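PDB 4YXT: polyketide biosynthesis 3-hydroxy-3-methylglutaryl-ACP synthase PksG, which catalyses the aldol condensation of acetyl-ACP with a beta-ketothioester polyketide intermediate during synthesis of the antibiotic bacillaene. Local coordinates for residues P188-Y196 with C223-R234; M1-M9 with F121-Q131. The protein carries 1 engineered substitution. All blocks are in the same frame, centred on the assembly; numbering follows the deposited sequence.

Followed from the N terminus, the chain first lays down residues 1-9, whose later part enters the central sheet as strand 5-12; 111 residues separate them from 121-131, on helix 116-130, which closes contact 2. The next loop is much shorter: strand 184-195 runs beside strand 5-12, and only 26 residues separate 188-196 from 223-234, on helix 213-234, which packs on it in contact 1. The two contacts are thus in series, neither nested nor crossed. They meet where Asn-191 packs on Gln-122, their centres about 19 Å apart, and together they fasten two helices to neighbouring strands of one sheet, both within touch of the second subunit.

Contact 1. Residues P188-Y196 with C223-R234; sequences PGANGYYGY and CCEQTFLEYQKR
Gly-192 lets strand 190-195 come unusually close to helix 223-234: its CA lies only 4.1 Å from the CA of Tyr-231, and the two axes approach to 6.0 Å. The bare CA of Gly-192 rests directly on Glu-230 CB and makes a CA-H...O contact with Thr-227 O at 3.6 Å. Thr-227 also touches the glycine carbonyl, its CB 3.3 Å from Gly-192 O. Its OG1 is turned back to Cys-223 O, which thereby accepts both this hydroxyl and the amide of Thr-227, one from each face of the carbonyl.

Two residues along the strand, Tyr-194 swings out over the helix, CG anti to its own N (chi1 176°). Gln-226 CB sits 3.7 Å above the centre of its ring, almost on the normal, in a CH-pi contact, while Cys-223 SG meets the same ring at the edge and in plane. That sulfur also reaches Tyr-196, obliquely, and so bridges two aromatic rings. At the other end of the strand, the edge of the Tyr-231 ring faces Ala-190 O, with CE2 3.3 Å from it; its hydroxyl bonds to Ser-336.

Arg-234 extends past Asn-191 and crosses Tyr-193 at about a right angle. Tyr-193 CZ lies over one face of the guanidinium, but the planes are steeply inclined at 59° and the pair is not a parallel stack. A water, its oxygen 2.8 Å from Arg-234 NH1, donates to Gly-189 O. Beyond lies the second subunit, whose Glu-75 and Ser-133 bind Arg-234, and whose Glu-75 also accepts Tyr-193 OH, so the polar end of the contact belongs to the dimer interface. The whole is a helix laid on the central mixed sheet, as in the layered alpha-beta fold of the thiolase superfamily.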
loop_
_atom_site.group_PDB
_atom_site.type_symbol
_atom_site.label_atom_id
_atom_site.label_comp_id
_atom_site.label_asym_id
_atom_site.label_seq_id
_atom_site.Cartn_x
_atom_site.Cartn_y
_atom_site.Cartn_z
ATOM N N PRO A 188 7.738 -20.963 5.825
ATOM C CA PRO A 188 6.374 -20.567 5.455
ATOM C C PRO A 188 5.370 -20.782 6.566
ATOM O O PRO A 188 5.265 -21.908 7.101
ATOM C CB PRO A 188 6.025 -21.467 4.248
ATOM C CG PRO A 188 7.063 -22.560 4.225
ATOM C CD PRO A 188 8.228 -22.146 5.083
ATOM N N GLY A 189 4.630 -19.712 6.875
ATOM C CA GLY A 189 3.596 -19.699 7.924
ATOM C C GLY A 189 4.149 -19.472 9.319
ATOM O O GLY A 189 3.398 -19.378 10.280
ATOM N N ALA A 190 5.467 -19.401 9.418
ATOM C CA ALA A 190 6.198 -19.139 10.655
ATOM C C ALA A 190 6.261 -17.618 10.866
ATOM O O ALA A 190 7.282 -16.953 10.554
ATOM C CB ALA A 190 7.596 -19.715 10.559
ATOM N N ASN A 191 5.139 -17.081 11.336
ATOM C CA ASN A 191 4.844 -15.622 11.335
ATOM C C ASN A 191 3.976 -15.300 12.548
ATOM O O ASN A 191 2.909 -15.889 12.704
ATOM C CB ASN A 191 4.032 -15.205 10.067
ATOM C CG ASN A 191 4.764 -15.524 8.783
ATOM O OD1 ASN A 191 5.452 -14.684 8.207
ATOM N ND2 ASN A 191 4.670 -16.767 8.357
ATOM N N GLY A 192 4.416 -14.360 13.377
ATOM C CA GLY A 192 3.593 -13.832 14.420
ATOM C C GLY A 192 3.434 -12.357 14.157
ATOM O O GLY A 192 4.370 -11.585 14.384
ATOM N N TYR A 193 2.259 -11.961 13.660
ATOM C CA TYR A 193 1.974 -10.543 13.377
ATOM C C TYR A 193 1.010 -10.020 14.426
ATOM O O TYR A 193 0.198 -10.763 14.975
ATOM C CB TYR A 193 1.411 -10.359 11.943
ATOM C CG TYR A 193 0.588 -11.527 11.351
ATOM C CD1 TYR A 193 1.109 -12.328 10.336
ATOM C CD2 TYR A 193 -0.721 -11.827 11.793
ATOM C CE1 TYR A 193 0.384 -13.394 9.784
ATOM C CE2 TYR A 193 -1.452 -12.888 11.225
ATOM C CZ TYR A 193 -0.900 -13.658 10.191
ATOM O OH TYR A 193 -1.603 -14.758 9.606
ATOM N N TYR A 194 1.082 -8.717 14.709
ATOM C CA TYR A 194 0.354 -8.164 15.791
ATOM C C TYR A 194 0.238 -6.641 15.577
ATOM O O TYR A 194 1.208 -5.988 15.185
ATOM C CB TYR A 194 1.080 -8.537 17.105
ATOM C CG TYR A 194 0.504 -7.940 18.388
ATOM C CD1 TYR A 194 -0.593 -8.511 19.034
ATOM C CD2 TYR A 194 1.105 -6.828 18.957
ATOM C CE1 TYR A 194 -1.097 -7.957 20.201
ATOM C CE2 TYR A 194 0.625 -6.283 20.117
ATOM C CZ TYR A 194 -0.480 -6.831 20.728
ATOM O OH TYR A 194 -0.914 -6.189 21.879
ATOM N N GLY A 195 -0.949 -6.111 15.740
ATOM C CA GLY A 195 -1.176 -4.638 15.619
ATOM C C GLY A 195 -2.436 -4.146 16.294
ATOM O O GLY A 195 -3.338 -4.935 16.680
ATOM N N TYR A 196 -2.468 -2.827 16.468
ATOM C CA TYR A 196 -3.521 -2.097 17.189
ATOM C C TYR A 196 -3.226 -0.615 16.972
ATOM O O TYR A 196 -2.078 -0.253 16.694
ATOM C CB TYR A 196 -3.471 -2.430 18.684
ATOM C CG TYR A 196 -2.123 -2.204 19.327
ATOM C CD1 TYR A 196 -1.129 -3.184 19.289
ATOM C CD2 TYR A 196 -1.854 -1.041 20.042
ATOM C CE1 TYR A 196 0.096 -2.982 19.888
ATOM C CE2 TYR A 196 -0.633 -0.845 20.651
ATOM C CZ TYR A 196 0.351 -1.794 20.558
ATOM O OH TYR A 196 1.581 -1.592 21.206
ATOM N N CYS A 223 5.283 -5.030 21.271
ATOM C CA CYS A 223 5.135 -5.802 20.052
ATOM C C CYS A 223 6.268 -6.809 19.873
ATOM O O CYS A 223 6.033 -7.915 19.383
ATOM C CB CYS A 223 5.006 -4.963 18.789
ATOM S SG CYS A 223 3.580 -3.817 18.608
ATOM N N CYS A 224 7.491 -6.429 20.246
ATOM C CA CYS A 224 8.586 -7.391 20.216
ATOM C C CYS A 224 8.251 -8.694 20.996
ATOM O O CYS A 224 8.440 -9.820 20.492
ATOM C CB CYS A 224 9.860 -6.736 20.726
ATOM S SG CYS A 224 11.260 -7.728 20.307
ATOM N N GLU A 225 7.657 -8.567 22.174
ATOM C CA GLU A 225 7.254 -9.764 22.931
ATOM C C GLU A 225 6.014 -10.462 22.350
ATOM O O GLU A 225 5.960 -11.698 22.288
ATOM C CB GLU A 225 7.011 -9.392 24.395
ATOM C CG GLU A 225 6.142 -10.366 25.185
ATOM C CD GLU A 225 5.869 -9.875 26.609
ATOM O OE1 GLU A 225 6.601 -8.969 27.093
ATOM O OE2 GLU A 225 4.905 -10.384 27.243
ATOM N N GLN A 226 4.987 -9.710 21.947
ATOM C CA GLN A 226 3.771 -10.377 21.455
ATOM C C GLN A 226 4.006 -11.067 20.145
ATOM O O GLN A 226 3.518 -12.174 19.915
ATOM C CB GLN A 226 2.596 -9.417 21.329
ATOM C CG GLN A 226 2.119 -8.911 22.681
ATOM C CD GLN A 226 1.562 -10.006 23.584
ATOM O OE1 GLN A 226 1.679 -9.942 24.811
ATOM N NE2 GLN A 226 0.956 -11.013 22.978
ATOM N N THR A 227 4.780 -10.445 19.279
ATOM C CA THR A 227 5.030 -11.088 17.984
ATOM C C THR A 227 5.686 -12.448 18.174
ATOM O O THR A 227 5.335 -13.441 17.516
ATOM C CB THR A 227 5.850 -10.178 17.026
ATOM O OG1 THR A 227 7.063 -9.748 17.638
ATOM C CG2 THR A 227 5.050 -8.985 16.599
ATOM N N PHE A 228 6.632 -12.534 19.106
ATOM C CA PHE A 228 7.309 -13.813 19.330
ATOM C C PHE A 228 6.379 -14.852 19.927
ATOM O O PHE A 228 6.423 -16.017 19.553
ATOM C CB PHE A 228 8.598 -13.700 20.181
ATOM C CG PHE A 228 9.362 -15.000 20.231
ATOM C CD1 PHE A 228 9.954 -15.485 19.099
ATOM C CD2 PHE A 228 9.371 -15.795 21.378
ATOM C CE1 PHE A 228 10.581 -16.730 19.085
ATOM C CE2 PHE A 228 10.021 -17.033 21.371
ATOM C CZ PHE A 228 10.641 -17.484 20.226
ATOM N N LEU A 229 5.596 -14.434 20.911
ATOM C CA LEU A 229 4.508 -15.239 21.475
ATOM C C LEU A 229 3.606 -15.786 20.353
ATOM O O LEU A 229 3.295 -17.031 20.285
ATOM C CB LEU A 229 3.650 -14.364 22.402
ATOM C CG LEU A 229 3.168 -14.835 23.770
ATOM C CD1 LEU A 229 4.043 -14.140 24.815
ATOM C CD2 LEU A 229 1.677 -14.551 24.036
ATOM N N GLU A 230 3.205 -14.904 19.427
ATOM C CA GLU A 230 2.339 -15.392 18.324
ATOM C C GLU A 230 3.069 -16.444 17.437
ATOM O O GLU A 230 2.531 -17.525 17.119
ATOM C CB GLU A 230 1.781 -14.240 17.504
ATOM C CG GLU A 230 0.975 -13.220 18.314
ATOM C CD GLU A 230 -0.504 -13.630 18.546
ATOM O OE1 GLU A 230 -0.881 -14.819 18.273
ATOM O OE2 GLU A 230 -1.289 -12.749 19.007
ATOM N N TYR A 231 4.311 -16.143 17.075
ATOM C CA TYR A 231 5.147 -17.078 16.306
ATOM C C TYR A 231 5.260 -18.439 16.967
ATOM O O TYR A 231 5.128 -19.459 16.318
ATOM C CB TYR A 231 6.521 -16.472 16.173
ATOM C CG TYR A 231 7.537 -17.266 15.396
ATOM C CD1 TYR A 231 8.306 -18.219 16.039
ATOM C CD2 TYR A 231 7.808 -16.997 14.049
ATOM C CE1 TYR A 231 9.278 -18.930 15.377
ATOM C CE2 TYR A 231 8.781 -17.706 13.376
ATOM C CZ TYR A 231 9.511 -18.674 14.052
ATOM O OH TYR A 231 10.519 -19.390 13.477
ATOM N N GLN A 232 5.550 -18.425 18.260
ATOM C CA GLN A 232 5.613 -19.635 19.094
ATOM C C GLN A 232 4.306 -20.408 19.095
ATOM O O GLN A 232 4.294 -21.631 19.025
ATOM C CB GLN A 232 5.910 -19.253 20.558
ATOM C CG GLN A 232 7.350 -18.923 20.847
ATOM C CD GLN A 232 7.633 -18.889 22.336
ATOM O OE1 GLN A 232 6.966 -18.193 23.088
ATOM N NE2 GLN A 232 8.603 -19.660 22.764
ATOM N N LYS A 233 3.196 -19.702 19.187
ATOM C CA LYS A 233 1.921 -20.403 19.151
ATOM C C LYS A 233 1.762 -21.150 17.827
ATOM O O LYS A 233 1.158 -22.174 17.813
ATOM C CB LYS A 233 0.748 -19.483 19.441
ATOM C CG LYS A 233 0.882 -18.805 20.797
ATOM C CD LYS A 233 -0.397 -18.105 21.235
ATOM C CE LYS A 233 -0.234 -17.562 22.644
ATOM N NZ LYS A 233 -1.516 -17.623 23.404
ATOM N N ARG A 234 2.374 -20.650 16.749
ATOM C CA ARG A 234 2.327 -21.292 15.444
ATOM C C ARG A 234 3.488 -22.268 15.165
ATOM O O ARG A 234 3.378 -23.114 14.298
ATOM C CB ARG A 234 2.291 -20.209 14.371
ATOM C CG ARG A 234 0.932 -19.514 14.285
ATOM C CD ARG A 234 1.026 -18.168 13.576
ATOM N NE ARG A 234 -0.224 -17.437 13.598
ATOM C CZ ARG A 234 -1.071 -17.268 12.574
ATOM N NH1 ARG A 234 -0.856 -17.729 11.352
ATOM N NH2 ARG A 234 -2.158 -16.566 12.802
HETATM O O HOH W 1 0.889 -19.553 10.061
#

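Contact 2. Residues M1-M9 with F121-Q131; sequences MVSAGIEAM and FQMAVNFILSQ
Ala-4 CB fits among three residues of helix 121-130, in the apolar packing that carries most of this interface: Val-125 CG1 and Ile-128 CG2, each at 3.8 Å, and Leu-129 CD2 at 3.9 Å. Nearer the N terminus, Val-2 CG1 packs on Leu-129 CD2 at 3.6 Å. Farther along, Ile-6 lies across Phe-121 at about a right angle and touches CE1 with its CG1, also at 3.6 Å. The phenyl ring swings up to this point because its CG stands anti to the backbone N (chi1 168°), and Val-125 CG2, one helical turn on, covers one of its faces toward the rim.

A second kind of contact sets methyl groups against carbonyl oxygens. Leu-129 CD2 approaches Val-2 O at 3.4 Å, and Ile-128 CG2 approaches Ser-3 O.

Hydrogen bonding serves the helix end itself. The chain of Gln-131, bent at chi2, folds back to give a nearly straight bond from NE2 to Ile-128 O (2.9 Å), in the carbonyl plane; that oxygen also accepts the backbone N of Gln-131. NE2 has a further partner in Glu-179, and Val-2 CG2 touches this nitrogen, the two side chains crossing at a slant.

The two segments thus hold each other mainly by apolar contact, whereas the backbone bonds of strand 5-12 run to strands 170-178 and 184-195, and those of Gln-131 to the helix end and Glu-179.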
loop_
_atom_site.group_PDB
_atom_site.type_symbol
_atom_site.label_atom_id
_atom_site.label_comp_id
_atom_site.label_asym_id
_atom_site.label_seq_id
_atom_site.Cartn_x
_atom_site.Cartn_y
_atom_site.Cartn_z
ATOM N N MET A 1 5.821 -28.103 -3.488
ATOM C CA MET A 1 5.656 -27.057 -2.447
ATOM C C MET A 1 6.829 -26.083 -2.622
ATOM O O MET A 1 7.943 -26.322 -2.161
ATOM C CB MET A 1 5.616 -27.702 -1.060
ATOM C CG MET A 1 4.842 -29.023 -1.009
ATOM S SD MET A 1 5.736 -30.498 -1.604
ATOM C CE MET A 1 4.400 -31.690 -1.707
ATOM N N VAL A 2 6.566 -25.013 -3.352
ATOM C CA VAL A 2 7.599 -24.104 -3.864
ATOM C C VAL A 2 8.343 -23.352 -2.741
ATOM O O VAL A 2 7.773 -23.077 -1.703
ATOM C CB VAL A 2 6.956 -23.094 -4.842
ATOM C CG1 VAL A 2 6.095 -22.128 -4.074
ATOM C CG2 VAL A 2 7.995 -22.336 -5.637
ATOM N N SER A 3 9.623 -23.057 -2.957
ATOM C CA SER A 3 10.397 -22.287 -1.994
ATOM C C SER A 3 10.116 -20.835 -2.306
ATOM O O SER A 3 9.834 -20.510 -3.473
ATOM C CB SER A 3 11.895 -22.564 -2.124
ATOM O OG SER A 3 12.200 -23.940 -1.938
ATOM N N ALA A 4 10.206 -19.978 -1.280
ATOM C CA ALA A 4 10.034 -18.530 -1.447
ATOM C C ALA A 4 10.945 -17.697 -0.538
ATOM O O ALA A 4 11.242 -18.056 0.593
ATOM C CB ALA A 4 8.568 -18.140 -1.269
ATOM N N GLY A 5 11.410 -16.597 -1.100
ATOM C CA GLY A 5 12.042 -15.554 -0.346
ATOM C C GLY A 5 13.032 -14.810 -1.179
ATOM O O GLY A 5 12.808 -14.595 -2.356
ATOM N N ILE A 6 14.135 -14.412 -0.557
ATOM C CA ILE A 6 15.032 -13.439 -1.167
ATOM C C ILE A 6 16.083 -14.139 -2.063
ATOM O O ILE A 6 16.864 -14.936 -1.587
ATOM C CB ILE A 6 15.710 -12.533 -0.088
ATOM C CG1 ILE A 6 14.667 -11.868 0.809
ATOM C CG2 ILE A 6 16.654 -11.550 -0.712
ATOM C CD1 ILE A 6 15.235 -10.990 1.925
ATOM N N GLU A 7 16.112 -13.771 -3.342
ATOM C CA GLU A 7 17.171 -14.161 -4.277
ATOM C C GLU A 7 18.298 -13.142 -4.264
ATOM O O GLU A 7 19.459 -13.471 -4.425
ATOM C CB GLU A 7 16.598 -14.317 -5.697
ATOM C CG GLU A 7 15.500 -15.363 -5.716
ATOM C CD GLU A 7 15.010 -15.697 -7.108
ATOM O OE1 GLU A 7 15.195 -14.881 -8.030
ATOM O OE2 GLU A 7 14.429 -16.769 -7.284
ATOM N N ALA A 8 17.977 -11.884 -4.027
ATOM C CA ALA A 8 19.020 -10.904 -4.071
ATOM C C ALA A 8 18.490 -9.663 -3.348
ATOM O O ALA A 8 17.302 -9.455 -3.347
ATOM C CB ALA A 8 19.372 -10.612 -5.522
ATOM N N MET A 9 19.366 -8.896 -2.703
ATOM C CA MET A 9 18.947 -7.622 -2.083
ATOM C C MET A 9 20.097 -6.632 -2.008
ATOM O O MET A 9 21.224 -7.032 -1.844
ATOM C CB MET A 9 18.296 -7.832 -0.692
ATOM C CG MET A 9 19.243 -8.019 0.473
ATOM S SD MET A 9 18.378 -8.494 2.001
ATOM C CE MET A 9 17.494 -6.996 2.380
ATOM N N PHE A 121 7.070 -7.388 1.476
ATOM C CA PHE A 121 7.791 -8.634 1.300
ATOM C C PHE A 121 6.902 -9.813 1.599
ATOM O O PHE A 121 6.959 -10.808 0.888
ATOM C CB PHE A 121 9.039 -8.607 2.202
ATOM C CG PHE A 121 9.739 -9.920 2.344
ATOM C CD1 PHE A 121 10.482 -10.436 1.304
ATOM C CD2 PHE A 121 9.679 -10.619 3.525
ATOM C CE1 PHE A 121 11.130 -11.650 1.432
ATOM C CE2 PHE A 121 10.335 -11.842 3.673
ATOM C CZ PHE A 121 11.074 -12.341 2.629
ATOM N N GLN A 122 6.079 -9.738 2.633
ATOM C CA GLN A 122 5.125 -10.825 2.881
ATOM C C GLN A 122 4.143 -11.024 1.740
ATOM O O GLN A 122 3.783 -12.185 1.390
ATOM C CB GLN A 122 4.364 -10.669 4.182
ATOM C CG GLN A 122 5.207 -10.894 5.377
ATOM C CD GLN A 122 5.972 -12.212 5.391
ATOM O OE1 GLN A 122 5.619 -13.189 4.696
ATOM N NE2 GLN A 122 7.023 -12.252 6.219
ATOM N N MET A 123 3.729 -9.937 1.137
ATOM C CA MET A 123 2.762 -10.057 0.098
ATOM C C MET A 123 3.489 -10.644 -1.114
ATOM O O MET A 123 2.905 -11.432 -1.802
ATOM C CB MET A 123 2.111 -8.719 -0.251
ATOM C CG MET A 123 1.289 -8.107 0.860
ATOM S SD MET A 123 -0.147 -9.045 1.464
ATOM C CE MET A 123 0.497 -9.639 3.029
ATOM N N ALA A 124 4.772 -10.325 -1.297
ATOM C CA ALA A 124 5.504 -10.800 -2.445
ATOM C C ALA A 124 5.767 -12.314 -2.254
ATOM O O ALA A 124 5.657 -13.036 -3.200
ATOM C CB ALA A 124 6.807 -10.095 -2.587
ATOM N N VAL A 125 6.025 -12.747 -1.010
ATOM C CA VAL A 125 6.168 -14.157 -0.695
ATOM C C VAL A 125 4.905 -14.956 -1.019
ATOM O O VAL A 125 4.977 -16.044 -1.619
ATOM C CB VAL A 125 6.588 -14.392 0.770
ATOM C CG1 VAL A 125 6.544 -15.884 1.090
ATOM C CG2 VAL A 125 7.992 -13.864 1.029
ATOM N N ASN A 126 3.745 -14.443 -0.623
ATOM C CA ASN A 126 2.471 -15.102 -0.966
ATOM C C ASN A 126 2.159 -15.115 -2.466
ATOM O O ASN A 126 1.512 -16.014 -2.944
ATOM C CB ASN A 126 1.306 -14.548 -0.172
ATOM C CG ASN A 126 1.511 -14.687 1.331
ATOM O OD1 ASN A 126 2.320 -15.493 1.784
ATOM N ND2 ASN A 126 0.793 -13.869 2.116
ATOM N N PHE A 127 2.615 -14.128 -3.205
ATOM C CA PHE A 127 2.476 -14.190 -4.651
ATOM C C PHE A 127 3.272 -15.436 -5.123
ATOM O O PHE A 127 2.730 -16.246 -5.864
ATOM C CB PHE A 127 2.904 -12.866 -5.315
ATOM C CG PHE A 127 3.040 -12.918 -6.830
ATOM C CD1 PHE A 127 1.948 -13.181 -7.656
ATOM C CD2 PHE A 127 4.271 -12.739 -7.438
ATOM C CE1 PHE A 127 2.080 -13.207 -9.053
ATOM C CE2 PHE A 127 4.409 -12.781 -8.837
ATOM C CZ PHE A 127 3.302 -13.010 -9.639
ATOM N N ILE A 128 4.506 -15.614 -4.643
ATOM C CA ILE A 128 5.351 -16.702 -5.140
ATOM C C ILE A 128 4.727 -18.013 -4.726
ATOM O O ILE A 128 4.555 -18.868 -5.552
ATOM C CB ILE A 128 6.805 -16.659 -4.587
ATOM C CG1 ILE A 128 7.585 -15.381 -5.035
ATOM C CG2 ILE A 128 7.520 -17.971 -4.877
ATOM C CD1 ILE A 128 7.523 -14.857 -6.460
ATOM N N LEU A 129 4.370 -18.149 -3.443
ATOM C CA LEU A 129 3.748 -19.356 -2.941
ATOM C C LEU A 129 2.406 -19.669 -3.593
ATOM O O LEU A 129 2.035 -20.829 -3.683
ATOM C CB LEU A 129 3.521 -19.285 -1.428
ATOM C CG LEU A 129 4.792 -19.286 -0.615
ATOM C CD1 LEU A 129 4.417 -19.110 0.838
ATOM C CD2 LEU A 129 5.589 -20.570 -0.861
ATOM N N SER A 130 1.679 -18.662 -4.044
ATOM C CA SER A 130 0.365 -18.904 -4.647
ATOM C C SER A 130 0.445 -19.629 -5.999
ATOM O O SER A 130 -0.529 -20.196 -6.449
ATOM C CB SER A 130 -0.373 -17.606 -4.875
ATOM O OG SER A 130 0.175 -16.966 -6.005
ATOM N N GLN A 131 1.580 -19.521 -6.682
ATOM C CA GLN A 131 1.798 -20.158 -7.961
ATOM C C GLN A 131 0.722 -19.737 -8.934
ATOM O O GLN A 131 0.357 -20.496 -9.805
ATOM C CB GLN A 131 1.906 -21.703 -7.824
ATOM C CG GLN A 131 3.249 -22.156 -7.180
ATOM C CD GLN A 131 4.455 -21.793 -8.054
ATOM O OE1 GLN A 131 4.738 -22.491 -9.007
ATOM N NE2 GLN A 131 5.117 -20.636 -7.776
#